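Local coordinates for protein CurJ (Moorea producens 3L, PDB 5TZ6) that supplies the dehydratase domain of a curacin polyketide synthase module, which catalyses vinylogous dehydration in its active form, at residues I154-Y168 against R183-L196. The protein carries 1 engineered substitution. Residues are numbered along the deposited sequence; the frame is centred on the assembly and turned at random.
Sequences IQARCSQKIDSAEIY and RWIEQVWLGEGEVL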
ATOM      1  N   ILE A 154      -5.560 -15.472  43.978  1.00107.46           N
ATOM      2  CA  ILE A 154      -4.637 -14.351  43.845  1.00 96.88           C
ATOM      3  C   ILE A 154      -5.047 -13.204  44.756  1.00 93.52           C
ATOM      4  O   ILE A 154      -4.195 -12.529  45.346  1.00 88.93           O
ATOM      5  CB  ILE A 154      -4.542 -13.908  42.375  1.00 91.34           C
ATOM      6  CG1 ILE A 154      -3.771 -14.949  41.556  1.00 90.64           C
ATOM      7  CG2 ILE A 154      -3.887 -12.544  42.275  1.00 80.82           C
ATOM      8  CD1 ILE A 154      -3.868 -14.749  40.055  1.00 86.37           C
ATOM      9  N   GLN A 155      -6.351 -12.953  44.880  1.00 99.31           N
ATOM     10  CA  GLN A 155      -6.813 -11.914  45.794  1.00 99.53           C
ATOM     11  C   GLN A 155      -6.437 -12.203  47.240  1.00101.55           C
ATOM     12  O   GLN A 155      -6.517 -11.297  48.075  1.00102.39           O
ATOM     13  CB  GLN A 155      -8.326 -11.733  45.660  1.00103.01           C
ATOM     14  CG  GLN A 155      -8.716 -10.835  44.497  1.00101.77           C
ATOM     15  CD  GLN A 155     -10.180 -10.939  44.135  1.00108.24           C
ATOM     16  OE1 GLN A 155     -10.592 -10.523  43.054  1.00108.03           O
ATOM     17  NE2 GLN A 155     -10.973 -11.503  45.036  1.00119.18           N
ATOM     18  N   ALA A 156      -6.016 -13.430  47.549  1.00105.04           N
ATOM     19  CA  ALA A 156      -5.564 -13.786  48.888  1.00102.34           C
ATOM     20  C   ALA A 156      -4.095 -13.444  49.108  1.00108.94           C
ATOM     21  O   ALA A 156      -3.724 -12.980  50.191  1.00124.49           O
ATOM     22  CB  ALA A 156      -5.796 -15.278  49.138  1.00107.63           C
ATOM     23  N   ARG A 157      -3.247 -13.681  48.106  1.00108.31           N
ATOM     24  CA  ARG A 157      -1.837 -13.321  48.216  1.00112.93           C
ATOM     25  C   ARG A 157      -1.608 -11.819  48.107  1.00111.05           C
ATOM     26  O   ARG A 157      -0.607 -11.317  48.630  1.00107.90           O
ATOM     27  CB  ARG A 157      -1.020 -14.046  47.145  1.00113.46           C
ATOM     28  CG  ARG A 157      -0.944 -15.550  47.346  1.00121.87           C
ATOM     29  CD  ARG A 157      -0.024 -16.202  46.336  1.00119.31           C
ATOM     30  NE  ARG A 157      -0.479 -15.972  44.970  1.00120.77           N
ATOM     31  CZ  ARG A 157      -0.191 -16.769  43.947  1.00130.47           C
ATOM     32  NH1 ARG A 157      -0.645 -16.486  42.734  1.00127.65           N
ATOM     33  NH2 ARG A 157       0.548 -17.854  44.140  1.00137.73           N
ATOM     34  N   CYS A 158      -2.506 -11.094  47.455  1.00102.54           N
ATOM     35  CA  CYS A 158      -2.359  -9.658  47.241  1.00 94.18           C
ATOM     36  C   CYS A 158      -3.467  -8.968  48.020  1.00 98.38           C
ATOM     37  O   CYS A 158      -4.605  -8.878  47.549  1.00106.17           O
ATOM     38  CB  CYS A 158      -2.432  -9.317  45.757  1.00 91.72           C
ATOM     39  SG  CYS A 158      -1.381 -10.329  44.696  1.00 89.23           S
ATOM     40  N   SER A 159      -3.138  -8.484  49.214  1.00100.38           N
ATOM     41  CA  SER A 159      -4.150  -7.899  50.075  1.00 97.38           C
ATOM     42  C   SER A 159      -3.815  -6.509  50.598  1.00 88.48           C
ATOM     43  O   SER A 159      -4.655  -5.918  51.283  1.00102.04           O
ATOM     44  CB  SER A 159      -4.438  -8.833  51.262  1.00100.28           C
ATOM     45  OG  SER A 159      -3.250  -9.156  51.962  1.00103.26           O
ATOM     46  N   GLN A 160      -2.641  -5.954  50.294  1.00 81.51           N
ATOM     47  CA  GLN A 160      -2.335  -4.600  50.758  1.00 78.41           C
ATOM     48  C   GLN A 160      -2.823  -3.610  49.707  1.00 74.53           C
ATOM     49  O   GLN A 160      -2.112  -3.301  48.750  1.00 71.36           O
ATOM     50  CB  GLN A 160      -0.850  -4.428  51.046  1.00 81.28           C
ATOM     51  CG  GLN A 160      -0.490  -2.991  51.378  1.00 89.09           C
ATOM     52  CD  GLN A 160       0.990  -2.786  51.604  1.00101.08           C
ATOM     53  OE1 GLN A 160       1.735  -3.741  51.828  1.00107.15           O
ATOM     54  NE2 GLN A 160       1.427  -1.534  51.543  1.00103.50           N
ATOM     55  N   LYS A 161      -4.034  -3.094  49.896  1.00 76.68           N
ATOM     56  CA  LYS A 161      -4.563  -2.085  48.989  1.00 86.07           C
ATOM     57  C   LYS A 161      -3.702  -0.827  49.008  1.00 74.10           C
ATOM     58  O   LYS A 161      -3.262  -0.373  50.066  1.00 83.98           O
ATOM     59  CB  LYS A 161      -6.006  -1.739  49.358  1.00 79.47           C
ATOM     60  CG  LYS A 161      -6.691  -0.859  48.330  1.00 84.04           C
ATOM     61  CD  LYS A 161      -8.181  -0.747  48.600  1.00 97.43           C
ATOM     62  CE  LYS A 161      -8.862   0.155  47.584  1.00104.61           C
ATOM     63  NZ  LYS A 161      -8.720  -0.378  46.199  1.00102.90           N
ATOM     64  N   ILE A 162      -3.446  -0.271  47.822  1.00 71.67           N
ATOM     65  CA  ILE A 162      -2.734   0.994  47.702  1.00 77.88           C
ATOM     66  C   ILE A 162      -3.385   1.831  46.608  1.00 75.70           C
ATOM     67  O   ILE A 162      -4.049   1.315  45.706  1.00 76.72           O
ATOM     68  CB  ILE A 162      -1.228   0.806  47.402  1.00 79.76           C
ATOM     69  CG1 ILE A 162      -0.993   0.605  45.912  1.00 70.61           C
ATOM     70  CG2 ILE A 162      -0.670  -0.380  48.172  1.00 84.27           C
ATOM     71  CD1 ILE A 162       0.431   0.231  45.589  1.00 73.02           C
ATOM     72  N   ASP A 163      -3.188   3.144  46.708  1.00 76.71           N
ATOM     73  CA  ASP A 163      -3.863   4.094  45.838  1.00 78.95           C
ATOM     74  C   ASP A 163      -3.207   4.108  44.468  1.00 75.41           C
ATOM     75  O   ASP A 163      -1.980   4.196  44.355  1.00 73.34           O
ATOM     76  CB  ASP A 163      -3.826   5.494  46.452  1.00 90.47           C
ATOM     77  CG  ASP A 163      -4.724   6.483  45.724  1.00 95.08           C
ATOM     78  OD1 ASP A 163      -5.160   6.196  44.589  1.00 89.60           O
ATOM     79  OD2 ASP A 163      -4.976   7.568  46.289  1.00107.28           O
ATOM     80  N   SER A 164      -4.029   4.025  43.425  1.00 71.49           N
ATOM     81  CA  SER A 164      -3.494   4.060  42.074  1.00 66.36           C
ATOM     82  C   SER A 164      -2.722   5.342  41.803  1.00 64.31           C
ATOM     83  O   SER A 164      -1.828   5.349  40.946  1.00 57.96           O
ATOM     84  CB  SER A 164      -4.630   3.905  41.065  1.00 59.65           C
ATOM     85  OG  SER A 164      -5.631   4.881  41.293  1.00 78.54           O
ATOM     86  N   ALA A 165      -3.027   6.417  42.534  1.00 57.60           N
ATOM     87  CA  ALA A 165      -2.366   7.691  42.276  1.00 61.90           C
ATOM     88  C   ALA A 165      -0.863   7.572  42.454  1.00 55.41           C
ATOM     89  O   ALA A 165      -0.096   8.203  41.712  1.00 64.47           O
ATOM     90  CB  ALA A 165      -2.933   8.769  43.203  1.00 63.27           C
ATOM     91  N   GLU A 166      -0.427   6.719  43.385  1.00 60.02           N
ATOM     92  CA  GLU A 166       0.998   6.519  43.609  1.00 60.66           C
ATOM     93  C   GLU A 166       1.693   6.094  42.326  1.00 63.51           C
ATOM     94  O   GLU A 166       2.814   6.530  42.044  1.00 68.28           O
ATOM     95  CB  GLU A 166       1.215   5.476  44.703  1.00 64.06           C
ATOM     96  CG  GLU A 166       0.941   5.977  46.109  1.00 83.59           C
ATOM     97  CD  GLU A 166       1.445   5.015  47.169  1.00105.77           C
ATOM     98  OE1 GLU A 166       0.610   4.446  47.907  1.00116.40           O
ATOM     99  OE2 GLU A 166       2.676   4.817  47.254  1.00118.85           O
ATOM    100  N   ILE A 167       1.038   5.258  41.520  1.00 56.73           N
ATOM    101  CA  ILE A 167       1.655   4.864  40.262  1.00 59.28           C
ATOM    102  C   ILE A 167       1.736   6.058  39.326  1.00 58.82           C
ATOM    103  O   ILE A 167       2.815   6.406  38.825  1.00 55.30           O
ATOM    104  CB  ILE A 167       0.882   3.697  39.625  1.00 56.17           C
ATOM    105  CG1 ILE A 167       1.083   2.415  40.434  1.00 57.06           C
ATOM    106  CG2 ILE A 167       1.302   3.507  38.168  1.00 46.64           C
ATOM    107  CD1 ILE A 167       0.378   1.214  39.837  1.00 56.19           C
ATOM    108  N   TYR A 168       0.620   6.768  39.155  1.00 57.09           N
ATOM    109  CA  TYR A 168       0.635   7.854  38.186  1.00 59.03           C
ATOM    110  C   TYR A 168       1.555   8.960  38.663  1.00 56.80           C
ATOM    111  O   TYR A 168       2.353   9.500  37.885  1.00 52.03           O
ATOM    112  CB  TYR A 168      -0.781   8.379  37.972  1.00 54.92           C
ATOM    113  CG  TYR A 168      -1.742   7.326  37.457  1.00 54.86           C
ATOM    114  CD1 TYR A 168      -1.407   6.520  36.384  1.00 43.70           C
ATOM    115  CD2 TYR A 168      -2.978   7.127  38.070  1.00 55.21           C
ATOM    116  CE1 TYR A 168      -2.280   5.553  35.920  1.00 60.17           C
ATOM    117  CE2 TYR A 168      -3.856   6.168  37.618  1.00 56.15           C
ATOM    118  CZ  TYR A 168      -3.505   5.382  36.539  1.00 65.87           C
ATOM    119  OH  TYR A 168      -4.380   4.422  36.083  1.00 69.89           O
ATOM    120  N   ARG A 183      -4.991   5.936  31.773  1.00 47.85           N
ATOM    121  CA  ARG A 183      -5.151   5.636  33.196  1.00 48.99           C
ATOM    122  C   ARG A 183      -6.263   4.603  33.357  1.00 56.38           C
ATOM    123  O   ARG A 183      -7.389   4.921  33.734  1.00 59.40           O
ATOM    124  CB  ARG A 183      -5.427   6.919  33.994  1.00 55.75           C
ATOM    125  CG  ARG A 183      -4.238   7.885  33.991  1.00 51.59           C
ATOM    126  CD  ARG A 183      -4.482   9.138  34.811  1.00 55.94           C
ATOM    127  NE  ARG A 183      -3.308  10.001  34.776  1.00 50.15           N
ATOM    128  CZ  ARG A 183      -2.838  10.679  35.820  1.00 58.67           C
ATOM    129  NH1 ARG A 183      -1.744  11.425  35.688  1.00 50.20           N
ATOM    130  NH2 ARG A 183      -3.436  10.581  37.001  1.00 51.82           N
ATOM    131  N   TRP A 184      -5.926   3.347  33.061  1.00 52.15           N
ATOM    132  CA  TRP A 184      -6.849   2.225  33.166  1.00 50.61           C
ATOM    133  C   TRP A 184      -6.902   1.637  34.568  1.00 48.07           C
ATOM    134  O   TRP A 184      -7.935   1.079  34.960  1.00 48.92           O
ATOM    135  CB  TRP A 184      -6.444   1.106  32.192  1.00 57.27           C
ATOM    136  CG  TRP A 184      -6.820   1.311  30.748  1.00 50.19           C
ATOM    137  CD1 TRP A 184      -6.348   2.270  29.901  1.00 45.43           C
ATOM    138  CD2 TRP A 184      -7.742   0.520  29.986  1.00 47.06           C
ATOM    139  NE1 TRP A 184      -6.920   2.129  28.660  1.00 51.28           N
ATOM    140  CE2 TRP A 184      -7.781   1.063  28.685  1.00 56.49           C
ATOM    141  CE3 TRP A 184      -8.542  -0.590  30.277  1.00 48.44           C
ATOM    142  CZ2 TRP A 184      -8.588   0.531  27.677  1.00 49.62           C
ATOM    143  CZ3 TRP A 184      -9.347  -1.117  29.274  1.00 50.34           C
ATOM    144  CH2 TRP A 184      -9.362  -0.556  27.993  1.00 61.87           C
ATOM    145  N   ILE A 185      -5.808   1.722  35.320  1.00 45.30           N
ATOM    146  CA  ILE A 185      -5.708   1.055  36.615  1.00 65.71           C
ATOM    147  C   ILE A 185      -6.549   1.812  37.637  1.00 66.99           C
ATOM    148  O   ILE A 185      -6.207   2.925  38.043  1.00 66.13           O
ATOM    149  CB  ILE A 185      -4.251   0.924  37.070  1.00 55.77           C
ATOM    150  CG1 ILE A 185      -3.470   0.099  36.034  1.00 51.18           C
ATOM    151  CG2 ILE A 185      -4.180   0.320  38.462  1.00 57.70           C
ATOM    152  CD1 ILE A 185      -2.016  -0.109  36.338  1.00 57.37           C
ATOM    153  N   GLU A 186      -7.662   1.208  38.051  1.00 77.07           N
ATOM    154  CA  GLU A 186      -8.519   1.792  39.070  1.00 80.48           C
ATOM    155  C   GLU A 186      -8.159   1.336  40.474  1.00 78.32           C
ATOM    156  O   GLU A 186      -8.323   2.110  41.423  1.00 80.65           O
ATOM    157  CB  GLU A 186      -9.987   1.448  38.803  1.00 95.43           C
ATOM    158  CG  GLU A 186     -10.579   2.116  37.578  1.00113.60           C
ATOM    159  CD  GLU A 186     -11.492   3.269  37.943  1.00136.89           C
ATOM    160  OE1 GLU A 186     -12.553   3.015  38.554  1.00143.24           O
ATOM    161  OE2 GLU A 186     -11.147   4.428  37.627  1.00150.22           O
ATOM    162  N   GLN A 187      -7.672   0.107  40.647  1.00 74.99           N
ATOM    163  CA  GLN A 187      -7.382  -0.358  41.999  1.00 68.89           C
ATOM    164  C   GLN A 187      -6.124  -1.209  41.996  1.00 63.61           C
ATOM    165  O   GLN A 187      -5.783  -1.828  40.985  1.00 64.00           O
ATOM    166  CB  GLN A 187      -8.560  -1.148  42.577  1.00 70.68           C
ATOM    167  CG  GLN A 187      -9.696  -0.273  43.051  1.00 79.96           C
ATOM    168  CD  GLN A 187     -10.753  -1.062  43.788  1.00 94.90           C
ATOM    169  OE1 GLN A 187     -10.928  -0.915  44.999  1.00 98.90           O
ATOM    170  NE2 GLN A 187     -11.456  -1.920  43.060  1.00 99.07           N
ATOM    171  N   VAL A 188      -5.433  -1.240  43.134  1.00 58.16           N
ATOM    172  CA  VAL A 188      -4.139  -1.914  43.219  1.00 60.81           C
ATOM    173  C   VAL A 188      -4.014  -2.623  44.560  1.00 66.94           C
ATOM    174  O   VAL A 188      -4.239  -2.021  45.615  1.00 76.80           O
ATOM    175  CB  VAL A 188      -2.971  -0.932  43.018  1.00 61.78           C
ATOM    176  CG1 VAL A 188      -1.636  -1.678  43.006  1.00 54.70           C
ATOM    177  CG2 VAL A 188      -3.158  -0.159  41.722  1.00 48.44           C
ATOM    178  N   TRP A 189      -3.627  -3.896  44.513  1.00 59.62           N
ATOM    179  CA  TRP A 189      -3.369  -4.701  45.700  1.00 67.20           C
ATOM    180  C   TRP A 189      -1.960  -5.258  45.607  1.00 66.18           C
ATOM    181  O   TRP A 189      -1.615  -5.916  44.620  1.00 69.45           O
ATOM    182  CB  TRP A 189      -4.375  -5.842  45.829  1.00 73.57           C
ATOM    183  CG  TRP A 189      -5.743  -5.376  46.130  1.00 78.45           C
ATOM    184  CD1 TRP A 189      -6.297  -5.196  47.362  1.00 82.00           C
ATOM    185  CD2 TRP A 189      -6.753  -5.037  45.179  1.00 80.80           C
ATOM    186  NE1 TRP A 189      -7.591  -4.757  47.237  1.00 83.97           N
ATOM    187  CE2 TRP A 189      -7.897  -4.652  45.905  1.00 83.36           C
ATOM    188  CE3 TRP A 189      -6.800  -5.019  43.781  1.00 76.83           C
ATOM    189  CZ2 TRP A 189      -9.076  -4.252  45.282  1.00 85.62           C
ATOM    190  CZ3 TRP A 189      -7.970  -4.623  43.163  1.00 84.20           C
ATOM    191  CH2 TRP A 189      -9.094  -4.245  43.914  1.00 87.86           C
ATOM    192  N   LEU A 190      -1.154  -4.995  46.625  1.00 58.00           N
ATOM    193  CA  LEU A 190       0.217  -5.475  46.670  1.00 70.14           C
ATOM    194  C   LEU A 190       0.304  -6.740  47.509  1.00 81.02           C
ATOM    195  O   LEU A 190      -0.391  -6.876  48.526  1.00 85.32           O
ATOM    196  CB  LEU A 190       1.161  -4.418  47.246  1.00 71.57           C
ATOM    197  CG  LEU A 190       1.696  -3.335  46.313  1.00 69.28           C
ATOM    198  CD1 LEU A 190       2.587  -2.393  47.100  1.00 70.27           C
ATOM    199  CD2 LEU A 190       2.472  -3.951  45.154  1.00 69.06           C
ATOM    200  N   GLY A 191       1.162  -7.658  47.065  1.00 79.18           N
ATOM    201  CA  GLY A 191       1.566  -8.835  47.798  1.00 84.38           C
ATOM    202  C   GLY A 191       3.079  -8.878  47.909  1.00 89.51           C
ATOM    203  O   GLY A 191       3.765  -7.855  47.831  1.00 89.15           O
ATOM    204  N   GLU A 192       3.599 -10.090  48.061  1.00 89.98           N
ATOM    205  CA  GLU A 192       5.042 -10.280  48.174  1.00100.80           C
ATOM    206  C   GLU A 192       5.615 -10.473  46.770  1.00 94.50           C
ATOM    207  O   GLU A 192       5.486 -11.544  46.169  1.00100.40           O
ATOM    208  CB  GLU A 192       5.361 -11.454  49.089  1.00120.44           C
ATOM    209  CG  GLU A 192       6.689 -11.292  49.808  1.00141.01           C
ATOM    210  CD  GLU A 192       6.875  -9.888  50.368  1.00154.23           C
ATOM    211  OE1 GLU A 192       7.112  -8.953  49.574  1.00157.94           O
ATOM    212  OE2 GLU A 192       6.773  -9.716  51.600  1.00159.47           O
ATOM    213  N   GLY A 193       6.261  -9.432  46.245  1.00 75.07           N
ATOM    214  CA  GLY A 193       6.784  -9.467  44.890  1.00 64.81           C
ATOM    215  C   GLY A 193       5.741  -9.670  43.811  1.00 68.71           C
ATOM    216  O   GLY A 193       6.082 -10.067  42.696  1.00 64.03           O
ATOM    217  N   GLU A 194       4.471  -9.412  44.112  1.00 74.93           N
ATOM    218  CA  GLU A 194       3.389  -9.587  43.155  1.00 73.67           C
ATOM    219  C   GLU A 194       2.373  -8.470  43.361  1.00 68.79           C
ATOM    220  O   GLU A 194       2.270  -7.902  44.450  1.00 69.74           O
ATOM    221  CB  GLU A 194       2.736 -10.976  43.288  1.00 79.58           C
ATOM    222  CG  GLU A 194       2.073 -11.238  44.634  1.00 85.91           C
ATOM    223  CD  GLU A 194       2.013 -12.721  44.981  1.00 91.95           C
ATOM    224  OE1 GLU A 194       2.005 -13.053  46.188  1.00 94.90           O
ATOM    225  OE2 GLU A 194       1.987 -13.555  44.049  1.00 88.60           O
ATOM    226  N   VAL A 195       1.629  -8.156  42.305  1.00 61.69           N
ATOM    227  CA  VAL A 195       0.646  -7.081  42.342  1.00 60.99           C
ATOM    228  C   VAL A 195      -0.556  -7.480  41.497  1.00 60.56           C
ATOM    229  O   VAL A 195      -0.408  -8.101  40.440  1.00 59.35           O
ATOM    230  CB  VAL A 195       1.236  -5.744  41.845  1.00 60.00           C
ATOM    231  CG1 VAL A 195       1.554  -5.823  40.362  1.00 50.72           C
ATOM    232  CG2 VAL A 195       0.270  -4.595  42.124  1.00 59.41           C
ATOM    233  N   LEU A 196      -1.743  -7.100  41.967  1.00 54.40           N
ATOM    234  CA  LEU A 196      -3.003  -7.332  41.273  1.00 59.28           C
ATOM    235  C   LEU A 196      -3.697  -5.996  41.063  1.00 60.79           C
ATOM    236  O   LEU A 196      -4.027  -5.305  42.033  1.00 63.70           O
ATOM    237  CB  LEU A 196      -3.904  -8.284  42.064  1.00 59.17           C
ATOM    238  CG  LEU A 196      -5.352  -8.403  41.575  1.00 54.81           C
ATOM    239  CD1 LEU A 196      -5.438  -9.266  40.333  1.00 61.48           C
ATOM    240  CD2 LEU A 196      -6.258  -8.951  42.674  1.00 58.87           C
TER
HETATM  241  O   HOH W   1      -6.433   0.786  45.227  1.00 59.13           O
HETATM  242  O   HOH W   2      -6.482   3.316  43.931  1.00102.86           O
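Q160 and L190 form an antiparallel hydrogen-bonded pair, L190 N to Q160 O at 2.9 Å and Q160 N returning to L190 O, and so hang the short strand 160-162 at the outer edge of strand 185-190, which pairs on its other side with strand 194-200; the axes of the two short strands stand at 144°. S159 also faces L190, its own bond weak, which makes a classic beta bulge where the chain leaves helix 151-157. Beyond the next pair, K161 with W189, I162 N still bonds V188 O at 2.9 Å, but the return link from V188 N to I162 O passes through water 1, which accepts from V188 N and K161 NZ and donates to I162 O. K161 illustrates how a lysine on an edge strand can reach diagonally across to the partner strand: its chain runs alongside the W189 indole, then bends at the last torsion (chi4 61°) to set NZ 2.6 Å from Q187 OE1, whose amide nitrogen is held by Q198. The I162, V188 and L190 side chains gather on the other face, I162 CD1 lying 3.7 Å from L190 CD1. Past the N-cap D163, helix 164-173 presents Y168 to R183, whose extended chain passes over one face of the ring, CG 3.7 Å from its centroid. The guanidinium stacks toward the CB end of the ring, planes 25° apart, as an off-centre cation-pi contact; R183 NE is tied to L178 O. Y168 OH donates to I185 O, 3.1 Å away. At the far end R157 crosses E194 at about a right angle with OE2 above the guanidinium face, 3.6 Å from NE, while Y262 OH bonds the same oxygen. With no N-H directed at OE2, this pairing is probably mainly electrostatic, whereas the backbone bonds set the strand register and the Y168 hydroxyl ties helix 164-173 to the start of strand 185-190, in a domain of the hot-dog family.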